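Fructose-bisphosphate aldolase class I (Thermoproteus tenax, PDB 1W8S) is an archaeal class I aldolase of the DeoC/LacD family, built as a TIM barrel with a pocket that binds 1,6-di-O-phosphono-beta-D-fructofuranose. Local coordinates at residues 29-40 against 232-240; 139-148 against 168-179. The protein carries 2 engineered substitutions. One frame throughout, in Å; residues are numbered along the deposited sequence.

Contact 1 of 2, residues 29-40 against 232-240. With FBP (1,6-di-O-phosphono-beta-D-fructofuranose), chain O.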
loop_
_atom_site.group_PDB
_atom_site.type_symbol
_atom_site.label_atom_id
_atom_site.label_comp_id
_atom_site.label_asym_id
_atom_site.label_seq_id
_atom_site.Cartn_x
_atom_site.Cartn_y
_atom_site.Cartn_z
ATOM N N HIS E 29 13.727 21.000 -8.577
ATOM C CA HIS E 29 13.889 22.337 -7.982
ATOM C C HIS E 29 12.899 23.375 -8.490
ATOM O O HIS E 29 12.685 24.406 -7.869
ATOM C CB HIS E 29 15.282 22.892 -8.294
ATOM C CG HIS E 29 16.385 22.016 -7.816
ATOM N ND1 HIS E 29 17.626 21.996 -8.413
ATOM C CD2 HIS E 29 16.440 21.133 -6.795
ATOM C CE1 HIS E 29 18.399 21.127 -7.785
ATOM N NE2 HIS E 29 17.703 20.583 -6.804
ATOM N N GLY E 30 12.339 23.141 -9.657
ATOM C CA GLY E 30 11.424 24.097 -10.220
ATOM C C GLY E 30 12.195 25.123 -11.014
ATOM O O GLY E 30 13.439 25.124 -11.005
ATOM N N PRO E 31 11.469 25.977 -11.723
ATOM C CA PRO E 31 12.089 26.864 -12.696
ATOM C C PRO E 31 12.810 28.091 -12.142
ATOM O O PRO E 31 13.337 28.822 -12.959
ATOM C CB PRO E 31 10.931 27.240 -13.625
ATOM C CG PRO E 31 9.696 27.090 -12.813
ATOM C CD PRO E 31 10.002 26.049 -11.775
ATOM N N ALA E 32 12.882 28.276 -10.831
ATOM C CA ALA E 32 13.718 29.327 -10.272
ATOM C C ALA E 32 15.214 29.138 -10.679
ATOM O O ALA E 32 15.906 30.112 -10.893
ATOM C CB ALA E 32 13.548 29.406 -8.747
ATOM N N ASP E 33 15.630 27.885 -10.865
ATOM C CA ASP E 33 16.964 27.495 -11.399
ATOM C C ASP E 33 17.239 28.160 -12.755
ATOM O O ASP E 33 18.397 28.346 -13.109
ATOM C CB ASP E 33 17.053 25.941 -11.571
ATOM C CG ASP E 33 17.580 25.186 -10.300
ATOM O OD1 ASP E 33 17.797 25.815 -9.228
ATOM O OD2 ASP E 33 17.834 23.963 -10.299
ATOM N N PHE E 34 16.187 28.512 -13.500
ATOM C CA PHE E 34 16.308 28.974 -14.885
ATOM C C PHE E 34 16.354 30.484 -15.083
ATOM O O PHE E 34 16.562 30.914 -16.202
ATOM C CB PHE E 34 15.151 28.439 -15.748
ATOM C CG PHE E 34 15.012 26.936 -15.741
ATOM C CD1 PHE E 34 16.123 26.105 -15.653
ATOM C CD2 PHE E 34 13.745 26.354 -15.839
ATOM C CE1 PHE E 34 15.977 24.702 -15.653
ATOM C CE2 PHE E 34 13.590 24.953 -15.849
ATOM C CZ PHE E 34 14.706 24.136 -15.734
ATOM N N MET E 35 16.123 31.277 -14.036
ATOM C CA MET E 35 16.105 32.752 -14.160
ATOM C C MET E 35 17.483 33.357 -14.513
ATOM O O MET E 35 17.567 34.333 -15.272
ATOM C CB MET E 35 15.575 33.405 -12.871
ATOM C CG MET E 35 14.105 33.053 -12.556
ATOM S SD MET E 35 13.044 34.507 -12.310
ATOM C CE MET E 35 12.993 35.201 -13.994
ATOM N N ASP E 36 18.558 32.792 -13.972
ATOM C CA ASP E 36 19.917 33.317 -14.225
ATOM C C ASP E 36 20.242 33.406 -15.731
ATOM O O ASP E 36 20.863 34.372 -16.185
ATOM C CB ASP E 36 20.969 32.437 -13.525
ATOM C CG ASP E 36 21.019 32.666 -12.007
ATOM O OD1 ASP E 36 20.417 33.653 -11.515
ATOM O OD2 ASP E 36 21.654 31.917 -11.227
ATOM N N ASN E 37 19.806 32.386 -16.475
ATOM C CA ASN E 37 20.068 32.233 -17.903
ATOM C C ASN E 37 18.770 31.694 -18.507
ATOM O O ASN E 37 18.664 30.495 -18.722
ATOM C CB ASN E 37 21.252 31.255 -18.095
ATOM C CG ASN E 37 21.618 31.008 -19.554
ATOM O OD1 ASN E 37 21.549 31.914 -20.388
ATOM N ND2 ASN E 37 22.038 29.772 -19.862
ATOM N N PRO E 38 17.778 32.566 -18.727
ATOM C CA PRO E 38 16.427 32.145 -19.126
ATOM C C PRO E 38 16.358 31.139 -20.270
ATOM O O PRO E 38 15.397 30.371 -20.298
ATOM C CB PRO E 38 15.725 33.451 -19.538
ATOM C CG PRO E 38 16.502 34.567 -18.926
ATOM C CD PRO E 38 17.854 34.025 -18.539
ATOM N N ASP E 39 17.322 31.161 -21.196
ATOM C CA ASP E 39 17.343 30.177 -22.267
ATOM C C ASP E 39 17.394 28.760 -21.708
ATOM O O ASP E 39 16.993 27.832 -22.399
ATOM C CB ASP E 39 18.545 30.364 -23.186
ATOM C CG ASP E 39 18.507 31.676 -23.973
ATOM O OD1 ASP E 39 17.414 32.260 -24.168
ATOM O OD2 ASP E 39 19.557 32.180 -24.430
ATOM N N SER E 40 17.916 28.588 -20.490
ATOM C CA SER E 40 17.966 27.264 -19.846
ATOM C C SER E 40 16.605 26.594 -19.571
ATOM O O SER E 40 16.574 25.379 -19.343
ATOM C CB SER E 40 18.773 27.302 -18.536
ATOM O OG SER E 40 18.123 28.044 -17.521
ATOM N N ARG E 232 23.484 22.762 -13.227
ATOM C CA ARG E 232 23.553 24.195 -12.925
ATOM C C ARG E 232 24.889 24.825 -13.268
ATOM O O ARG E 232 24.938 25.930 -13.804
ATOM C CB ARG E 232 23.225 24.448 -11.451
ATOM C CG ARG E 232 21.759 24.114 -11.101
ATOM C CD ARG E 232 21.501 24.083 -9.609
ATOM N NE ARG E 232 21.859 22.759 -9.120
ATOM C CZ ARG E 232 21.722 22.364 -7.889
ATOM N NH1 ARG E 232 21.213 23.174 -6.980
ATOM N NH2 ARG E 232 22.096 21.139 -7.562
ATOM N N ASN E 233 25.989 24.133 -12.969
ATOM C CA ASN E 233 27.320 24.715 -13.228
ATOM C C ASN E 233 27.652 24.854 -14.717
ATOM O O ASN E 233 28.646 25.483 -15.065
ATOM C CB ASN E 233 28.414 23.933 -12.509
ATOM C CG ASN E 233 28.615 24.405 -11.107
ATOM O OD1 ASN E 233 29.127 25.516 -10.887
ATOM N ND2 ASN E 233 28.145 23.624 -10.144
ATOM N N VAL E 234 26.828 24.278 -15.585
ATOM C CA VAL E 234 26.847 24.605 -17.000
ATOM C C VAL E 234 25.704 25.577 -17.358
ATOM O O VAL E 234 25.965 26.706 -17.723
ATOM C CB VAL E 234 26.844 23.333 -17.893
ATOM C CG1 VAL E 234 26.706 23.684 -19.373
ATOM C CG2 VAL E 234 28.148 22.561 -17.682
ATOM N N TRP E 235 24.443 25.161 -17.257
ATOM C CA TRP E 235 23.369 25.981 -17.854
ATOM C C TRP E 235 22.842 27.142 -17.029
ATOM O O TRP E 235 22.079 27.953 -17.559
ATOM C CB TRP E 235 22.227 25.139 -18.428
ATOM C CG TRP E 235 21.676 24.125 -17.537
ATOM C CD1 TRP E 235 21.799 22.776 -17.651
ATOM C CD2 TRP E 235 20.862 24.355 -16.391
ATOM N NE1 TRP E 235 21.119 22.146 -16.633
ATOM C CE2 TRP E 235 20.528 23.097 -15.850
ATOM C CE3 TRP E 235 20.386 25.501 -15.747
ATOM C CZ2 TRP E 235 19.775 22.960 -14.703
ATOM C CZ3 TRP E 235 19.597 25.344 -14.622
ATOM C CH2 TRP E 235 19.324 24.103 -14.108
ATOM N N GLN E 236 23.256 27.270 -15.769
ATOM C CA GLN E 236 22.986 28.521 -15.035
ATOM C C GLN E 236 23.997 29.626 -15.362
ATOM O O GLN E 236 23.868 30.734 -14.836
ATOM C CB GLN E 236 22.965 28.331 -13.512
ATOM C CG GLN E 236 21.674 27.776 -12.960
ATOM C CD GLN E 236 21.543 27.959 -11.437
ATOM O OE1 GLN E 236 22.463 27.650 -10.675
ATOM N NE2 GLN E 236 20.384 28.439 -11.008
ATOM N N ARG E 237 25.004 29.324 -16.191
ATOM C CA ARG E 237 25.976 30.327 -16.642
ATOM C C ARG E 237 25.575 30.946 -17.973
ATOM O O ARG E 237 25.166 30.250 -18.882
ATOM C CB ARG E 237 27.361 29.710 -16.770
ATOM C CG ARG E 237 27.814 29.070 -15.498
ATOM C CD ARG E 237 29.204 28.491 -15.557
ATOM N NE ARG E 237 29.602 27.921 -14.262
ATOM C CZ ARG E 237 29.888 28.644 -13.194
ATOM N NH1 ARG E 237 29.844 29.962 -13.252
ATOM N NH2 ARG E 237 30.223 28.046 -12.049
ATOM N N ARG E 238 25.704 32.266 -18.083
ATOM C CA ARG E 238 25.431 32.951 -19.346
ATOM C C ARG E 238 26.487 32.600 -20.398
ATOM O O ARG E 238 26.200 32.652 -21.597
ATOM C CB ARG E 238 25.355 34.462 -19.142
ATOM C CG ARG E 238 24.022 34.936 -18.544
ATOM C CD ARG E 238 24.133 36.305 -17.855
ATOM N NE ARG E 238 25.227 36.288 -16.873
ATOM C CZ ARG E 238 26.007 37.322 -16.539
ATOM N NH1 ARG E 238 25.828 38.535 -17.080
ATOM N NH2 ARG E 238 26.972 37.134 -15.635
ATOM N N ASP E 239 27.687 32.225 -19.939
ATOM C CA ASP E 239 28.732 31.675 -20.822
ATOM C C ASP E 239 28.710 30.131 -20.820
ATOM O O ASP E 239 29.762 29.474 -20.780
ATOM C CB ASP E 239 30.131 32.236 -20.451
ATOM C CG ASP E 239 30.659 31.716 -19.092
ATOM O OD1 ASP E 239 29.843 31.483 -18.168
ATOM O OD2 ASP E 239 31.879 31.524 -18.857
ATOM N N ALA E 240 27.502 29.563 -20.876
ATOM C CA ALA E 240 27.313 28.109 -20.718
ATOM C C ALA E 240 28.187 27.312 -21.680
ATOM O O ALA E 240 28.902 26.416 -21.256
ATOM C CB ALA E 240 25.850 27.723 -20.900
HETATM P P1 FBP O . 23.467 19.695 -10.801
HETATM O O1P FBP O . 22.742 20.936 -11.149
HETATM O O2P FBP O . 24.900 19.571 -11.403
HETATM O O3P FBP O . 23.605 19.466 -9.292
HETATM O O1 FBP O . 22.615 18.496 -11.416
HETATM C C1 FBP O . 22.961 17.151 -11.162
HETATM C C2 FBP O . 21.889 16.519 -10.263
HETATM O O2 FBP O . 22.264 15.164 -9.927
HETATM C C3 FBP O . 20.482 16.514 -10.876
HETATM O O3 FBP O . 20.251 15.497 -11.837
HETATM C C4 FBP O . 19.625 16.365 -9.620
HETATM O O4 FBP O . 18.286 16.813 -9.744
HETATM C C5 FBP O . 20.377 17.252 -8.637
HETATM O O5 FBP O . 21.762 17.222 -9.025
HETATM C C6 FBP O . 20.184 16.753 -7.210
HETATM O O6 FBP O . 20.977 17.539 -6.339
HETATM P P2 FBP O . 20.318 18.316 -5.081
HETATM O O4P FBP O . 21.061 19.625 -4.950
HETATM O O5P FBP O . 18.811 18.461 -5.299
HETATM O O6P FBP O . 20.634 17.577 -3.768
#

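Contact 2 of 2, residues 139-148 against 168-179. Engineered in segment 139-148: Glu144 (natural residue Trp), Phe146 (natural residue Tyr). With FBP (1,6-di-O-phosphono-beta-D-fructofuranose), chain O.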
loop_
_atom_site.group_PDB
_atom_site.type_symbol
_atom_site.label_atom_id
_atom_site.label_comp_id
_atom_site.label_asym_id
_atom_site.label_seq_id
_atom_site.Cartn_x
_atom_site.Cartn_y
_atom_site.Cartn_z
ATOM N N LEU E 139 18.576 -1.974 -20.868
ATOM C CA LEU E 139 18.871 -0.551 -20.675
ATOM C C LEU E 139 19.668 -0.426 -19.381
ATOM O O LEU E 139 19.165 -0.849 -18.344
ATOM C CB LEU E 139 17.560 0.225 -20.530
ATOM C CG LEU E 139 17.312 1.386 -21.478
ATOM C CD1 LEU E 139 17.615 1.007 -22.899
ATOM C CD2 LEU E 139 15.911 1.913 -21.334
ATOM N N PRO E 140 20.890 0.129 -19.405
ATOM C CA PRO E 140 21.641 0.357 -18.166
ATOM C C PRO E 140 20.884 1.200 -17.153
ATOM O O PRO E 140 20.208 2.113 -17.540
ATOM C CB PRO E 140 22.882 1.106 -18.641
ATOM C CG PRO E 140 23.026 0.709 -20.069
ATOM C CD PRO E 140 21.645 0.573 -20.591
ATOM N N LEU E 141 21.005 0.847 -15.870
ATOM C CA LEU E 141 20.423 1.570 -14.763
ATOM C C LEU E 141 21.459 2.424 -14.078
ATOM O O LEU E 141 22.480 1.903 -13.615
ATOM C CB LEU E 141 19.856 0.564 -13.767
ATOM C CG LEU E 141 19.327 1.091 -12.448
ATOM C CD1 LEU E 141 18.143 1.989 -12.692
ATOM C CD2 LEU E 141 19.011 -0.109 -11.532
ATOM N N VAL E 142 21.190 3.725 -14.021
ATOM C CA VAL E 142 22.007 4.681 -13.271
ATOM C C VAL E 142 21.261 4.979 -11.986
ATOM O O VAL E 142 20.129 5.498 -12.032
ATOM C CB VAL E 142 22.247 6.002 -14.048
ATOM C CG1 VAL E 142 23.266 6.913 -13.259
ATOM C CG2 VAL E 142 22.683 5.732 -15.453
ATOM N N VAL E 143 21.852 4.610 -10.852
ATOM C CA VAL E 143 21.253 4.897 -9.570
ATOM C C VAL E 143 21.917 6.168 -9.068
ATOM O O VAL E 143 23.154 6.241 -8.954
ATOM C CB VAL E 143 21.472 3.787 -8.562
ATOM C CG1 VAL E 143 21.012 4.203 -7.120
ATOM C CG2 VAL E 143 20.816 2.480 -9.043
ATOM N N GLU E 144 21.071 7.133 -8.757
ATOM C CA GLU E 144 21.442 8.431 -8.198
ATOM C C GLU E 144 21.239 8.281 -6.697
ATOM O O GLU E 144 20.120 8.222 -6.225
ATOM C CB GLU E 144 20.556 9.512 -8.858
ATOM C CG GLU E 144 20.337 9.175 -10.347
ATOM C CD GLU E 144 19.376 10.075 -11.129
ATOM O OE1 GLU E 144 19.744 10.553 -12.259
ATOM O OE2 GLU E 144 18.214 10.232 -10.654
ATOM N N SER E 145 22.340 8.121 -5.968
ATOM C CA SER E 145 22.303 7.717 -4.567
ATOM C C SER E 145 22.663 8.896 -3.689
ATOM O O SER E 145 23.858 9.296 -3.619
ATOM C CB SER E 145 23.304 6.588 -4.348
ATOM O OG SER E 145 23.147 5.986 -3.061
ATOM N N PHE E 146 21.645 9.431 -3.022
ATOM C CA PHE E 146 21.735 10.673 -2.235
ATOM C C PHE E 146 21.126 10.454 -0.876
ATOM O O PHE E 146 19.944 10.768 -0.661
ATOM C CB PHE E 146 20.965 11.811 -2.903
ATOM C CG PHE E 146 21.485 12.216 -4.252
ATOM C CD1 PHE E 146 22.835 12.456 -4.467
ATOM C CD2 PHE E 146 20.606 12.369 -5.321
ATOM C CE1 PHE E 146 23.308 12.853 -5.706
ATOM C CE2 PHE E 146 21.063 12.749 -6.564
ATOM C CZ PHE E 146 22.439 12.999 -6.762
ATOM N N PRO E 147 21.902 9.915 0.060
ATOM C CA PRO E 147 21.422 9.756 1.435
ATOM C C PRO E 147 20.893 11.039 1.989
ATOM O O PRO E 147 21.497 12.096 1.835
ATOM C CB PRO E 147 22.679 9.278 2.202
ATOM C CG PRO E 147 23.499 8.579 1.159
ATOM C CD PRO E 147 23.246 9.332 -0.110
ATOM N N ARG E 148 19.729 10.951 2.618
ATOM C CA ARG E 148 18.997 12.113 3.062
ATOM C C ARG E 148 17.884 11.622 3.944
ATOM O O ARG E 148 17.190 10.678 3.575
ATOM C CB ARG E 148 18.380 12.841 1.864
ATOM C CG ARG E 148 17.818 14.188 2.157
ATOM C CD ARG E 148 17.431 14.937 0.907
ATOM N NE ARG E 148 18.621 15.256 0.113
ATOM C CZ ARG E 148 18.606 15.552 -1.183
ATOM N NH1 ARG E 148 17.473 15.530 -1.867
ATOM N NH2 ARG E 148 19.751 15.829 -1.815
ATOM N N ALA E 168 24.576 1.806 -3.999
ATOM C CA ALA E 168 24.237 1.755 -5.407
ATOM C C ALA E 168 24.781 0.484 -6.055
ATOM O O ALA E 168 24.088 -0.185 -6.802
ATOM C CB ALA E 168 24.722 2.983 -6.104
ATOM N N LEU E 169 26.023 0.126 -5.721
ATOM C CA LEU E 169 26.571 -1.123 -6.185
ATOM C C LEU E 169 25.768 -2.315 -5.705
ATOM O O LEU E 169 25.443 -3.176 -6.479
ATOM C CB LEU E 169 28.029 -1.264 -5.734
ATOM C CG LEU E 169 28.675 -2.651 -5.883
ATOM C CD1 LEU E 169 28.848 -3.030 -7.325
ATOM C CD2 LEU E 169 30.024 -2.662 -5.139
ATOM N N GLU E 170 25.459 -2.342 -4.422
ATOM C CA GLU E 170 24.768 -3.462 -3.796
ATOM C C GLU E 170 23.366 -3.714 -4.390
ATOM O O GLU E 170 22.920 -4.863 -4.499
ATOM C CB GLU E 170 24.668 -3.224 -2.288
ATOM C CG GLU E 170 26.024 -3.099 -1.598
ATOM C CD GLU E 170 26.624 -4.392 -1.109
ATOM O OE1 GLU E 170 25.949 -5.430 -1.166
ATOM O OE2 GLU E 170 27.792 -4.350 -0.625
ATOM N N LEU E 171 22.678 -2.642 -4.752
ATOM C CA LEU E 171 21.296 -2.731 -5.262
ATOM C C LEU E 171 21.184 -3.016 -6.786
ATOM O O LEU E 171 20.079 -3.250 -7.297
ATOM C CB LEU E 171 20.514 -1.478 -4.879
ATOM C CG LEU E 171 20.249 -1.325 -3.369
ATOM C CD1 LEU E 171 19.606 -0.049 -3.119
ATOM C CD2 LEU E 171 19.428 -2.445 -2.748
ATOM N N GLY E 172 22.310 -2.984 -7.490
ATOM C CA GLY E 172 22.400 -3.431 -8.871
ATOM C C GLY E 172 22.615 -2.317 -9.896
ATOM O O GLY E 172 22.374 -2.523 -11.076
ATOM N N ALA E 173 23.051 -1.150 -9.465
ATOM C CA ALA E 173 23.379 -0.049 -10.392
ATOM C C ALA E 173 24.392 -0.529 -11.397
ATOM O O ALA E 173 25.352 -1.255 -11.050
ATOM C CB ALA E 173 23.936 1.132 -9.662
ATOM N N ASP E 174 24.207 -0.085 -12.631
ATOM C CA ASP E 174 25.170 -0.311 -13.699
ATOM C C ASP E 174 26.139 0.886 -13.806
ATOM O O ASP E 174 27.230 0.738 -14.292
ATOM C CB ASP E 174 24.453 -0.540 -15.027
ATOM C CG ASP E 174 23.494 -1.704 -14.969
ATOM O OD1 ASP E 174 23.893 -2.769 -14.409
ATOM O OD2 ASP E 174 22.311 -1.634 -15.411
ATOM N N ALA E 175 25.670 2.060 -13.404
ATOM C CA ALA E 175 26.481 3.249 -13.163
ATOM C C ALA E 175 25.817 3.993 -12.021
ATOM O O ALA E 175 24.631 3.748 -11.697
ATOM C CB ALA E 175 26.513 4.132 -14.418
ATOM N N MET E 176 26.511 4.963 -11.445
ATOM C CA MET E 176 25.909 5.712 -10.346
ATOM C C MET E 176 26.301 7.182 -10.371
ATOM O O MET E 176 27.335 7.559 -10.944
ATOM C CB MET E 176 26.284 5.090 -8.991
ATOM C CG MET E 176 27.753 5.279 -8.580
ATOM S SD MET E 176 28.147 4.482 -6.984
ATOM C CE MET E 176 28.244 2.795 -7.535
ATOM N N LYS E 177 25.482 7.984 -9.706
ATOM C CA LYS E 177 25.709 9.396 -9.512
ATOM C C LYS E 177 25.688 9.662 -8.028
ATOM O O LYS E 177 24.766 9.241 -7.339
ATOM C CB LYS E 177 24.616 10.197 -10.202
ATOM C CG LYS E 177 24.623 11.674 -9.891
ATOM C CD LYS E 177 23.788 12.503 -10.925
ATOM C CE LYS E 177 22.292 12.192 -10.888
ATOM N NZ LYS E 177 21.424 13.285 -11.432
ATOM N N ILE E 178 26.731 10.297 -7.513
ATOM C CA ILE E 178 26.840 10.613 -6.089
ATOM C C ILE E 178 27.449 12.007 -5.919
ATOM O O ILE E 178 28.031 12.542 -6.858
ATOM C CB ILE E 178 27.698 9.570 -5.326
ATOM C CG1 ILE E 178 29.151 9.592 -5.815
ATOM C CG2 ILE E 178 27.084 8.172 -5.434
ATOM C CD1 ILE E 178 30.040 8.642 -5.093
ATOM N N LYS E 179 27.319 12.566 -4.721
ATOM C CA LYS E 179 27.857 13.890 -4.397
ATOM C C LYS E 179 29.355 13.826 -4.125
ATOM O O LYS E 179 29.875 12.843 -3.615
ATOM C CB LYS E 179 27.119 14.475 -3.161
ATOM C CG LYS E 179 25.618 14.763 -3.470
ATOM C CD LYS E 179 24.912 15.643 -2.425
ATOM C CE LYS E 179 23.602 16.186 -3.017
ATOM N NZ LYS E 179 22.800 17.074 -2.100
HETATM P P1 FBP O . 23.467 19.695 -10.801
HETATM O O1P FBP O . 22.742 20.936 -11.149
HETATM O O2P FBP O . 24.900 19.571 -11.403
HETATM O O3P FBP O . 23.605 19.466 -9.292
HETATM O O1 FBP O . 22.615 18.496 -11.416
HETATM C C1 FBP O . 22.961 17.151 -11.162
HETATM C C2 FBP O . 21.889 16.519 -10.263
HETATM O O2 FBP O . 22.264 15.164 -9.927
HETATM C C3 FBP O . 20.482 16.514 -10.876
HETATM O O3 FBP O . 20.251 15.497 -11.837
HETATM C C4 FBP O . 19.625 16.365 -9.620
HETATM O O4 FBP O . 18.286 16.813 -9.744
HETATM C C5 FBP O . 20.377 17.252 -8.637
HETATM O O5 FBP O . 21.762 17.222 -9.025
HETATM C C6 FBP O . 20.184 16.753 -7.210
HETATM O O6 FBP O . 20.977 17.539 -6.339
HETATM P P2 FBP O . 20.318 18.316 -5.081
HETATM O O4P FBP O . 21.061 19.625 -4.950
HETATM O O5P FBP O . 18.811 18.461 -5.299
HETATM O O6P FBP O . 20.634 17.577 -3.768
HETATM O O HOH W 1 18.672 13.187 -10.506
HETATM O O HOH W 2 25.910 11.017 -2.707
#

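Contact 1 of 2, residues 29-40 against 232-240
His29 holds the CE1 corner of its imidazole over the centre of one face of the Arg232 guanidinium, with His29 CE1 3.5 Å from Arg232 CZ. The two planes are 49° apart, a tilted cover and not a parallel stack. Both ring nitrogens are engaged: ND1 of His29 donates to Asp33 OD2 at 2.7 Å, on the syn side of the carboxylate, and NE2 reaches FBP O5P at 2.8 Å in a nearly straight bond. Held at two corners, the ring has its rotation fixed. Arginine suits the next place because its nitrogens point several ways: a bend at chi3 (-85°) brings NE to FBP O1P, which the backbone N of Arg232 also grips, while NH2 serves O3P and O4P. Asp33 OD2 lies well out of the guanidinium plane, so no N-H points at it; it touches Arg232 CD, and the attraction is one of charge at a distance.

Farther along, Trp235 offers a broad face to the edge of Phe34 in an offset edge-to-face pair, six-membered ring centroids 5.4 Å apart and planes at 60°; its NE1 is tied to Ala22 O. Two amides then bind backbone carbonyls. Asn37 ND2 meets Trp235 O at 2.9 Å, almost straight and in the plane of the amide, and the extended Gln236 chain sets NE2 2.9 Å from Asp33 O. Ser40, small enough to sit close beside the indole, brings CB 3.7 Å from Trp235 CE3. Asp33 fixes which way His29 faces and may polarise its ring, while the amides and aromatics join the loop to the short helix that carries Arg232.

Contact 2 of 2, residues 139-148 against 168-179
Val143 drives CG2 against Ala173 CB at 3.5 Å, tighter than usual for two methyl carbons, and sets CG1 over Ala168 CB. A branched residue between two alanines fills the seam between strand 141-145 and the end of helix 158-171 with the turn that follows it, and here the packing is tight. At the N-terminal end of the strands the grip is doubled: Asp174 OD2 takes the N-H of Leu141 at 2.8 Å on its anti side, while Leu141 O accepts from both Asp174 N and Ala175 N. The carboxylate can do this because its CG stands beside the backbone N (chi1 -58°); its other oxygen pairs with Lys67 of the third subunit. Regular parallel bonds follow, from Val143 N to Ala175 O through to Ser145 N to Lys177 O.

Toward the ligand, polar groups and water replace close carbon packing, and only at Arg148 and Lys179 does the contact become partly exposed. Engineered Glu144 forms a salt bridge to Lys177, OE1 to NZ 3.3 Å, weak as a hydrogen bond, while its OE2 is held by Thr112; one water joins both residues to FBP O3. The distances from Lys177 NZ to FBP O2 and O3 are doubtfully short. Phe146, also engineered, lies with CE1 3.7 Å from Lys179 CG, crossing that chain at about a right angle. Lys179 NZ donates to FBP O6P at 2.8 Å, Arg148 NH2 more weakly, and Glu155 pairs with both residues. The helix's C-terminal end packed on the strands, with ligand groups at the strands' C-terminal ends, marks a right-handed beta-alpha-beta crossover of a TIM barrel.

How the contacts relate
Contact 2 is nested in the chain within the long loop that contact 1 closes, and the two sit on opposite sides of the chain's centre. Their centres are about 25 Å apart and their nearest atoms about 7 Å, so they do not touch directly; FBP spans the gap. The P2 phosphate is shared by both contacts, Arg148 of contact 2 holding it only weakly. The P1 phosphate is bound by Arg232, whereas Lys177 approaches the sugar ring. Asp24, His25, Ser202 and Gly204 add further bonds to FBP. Basic side chains from distant parts of the chain thus converge on one ligand with two phosphates.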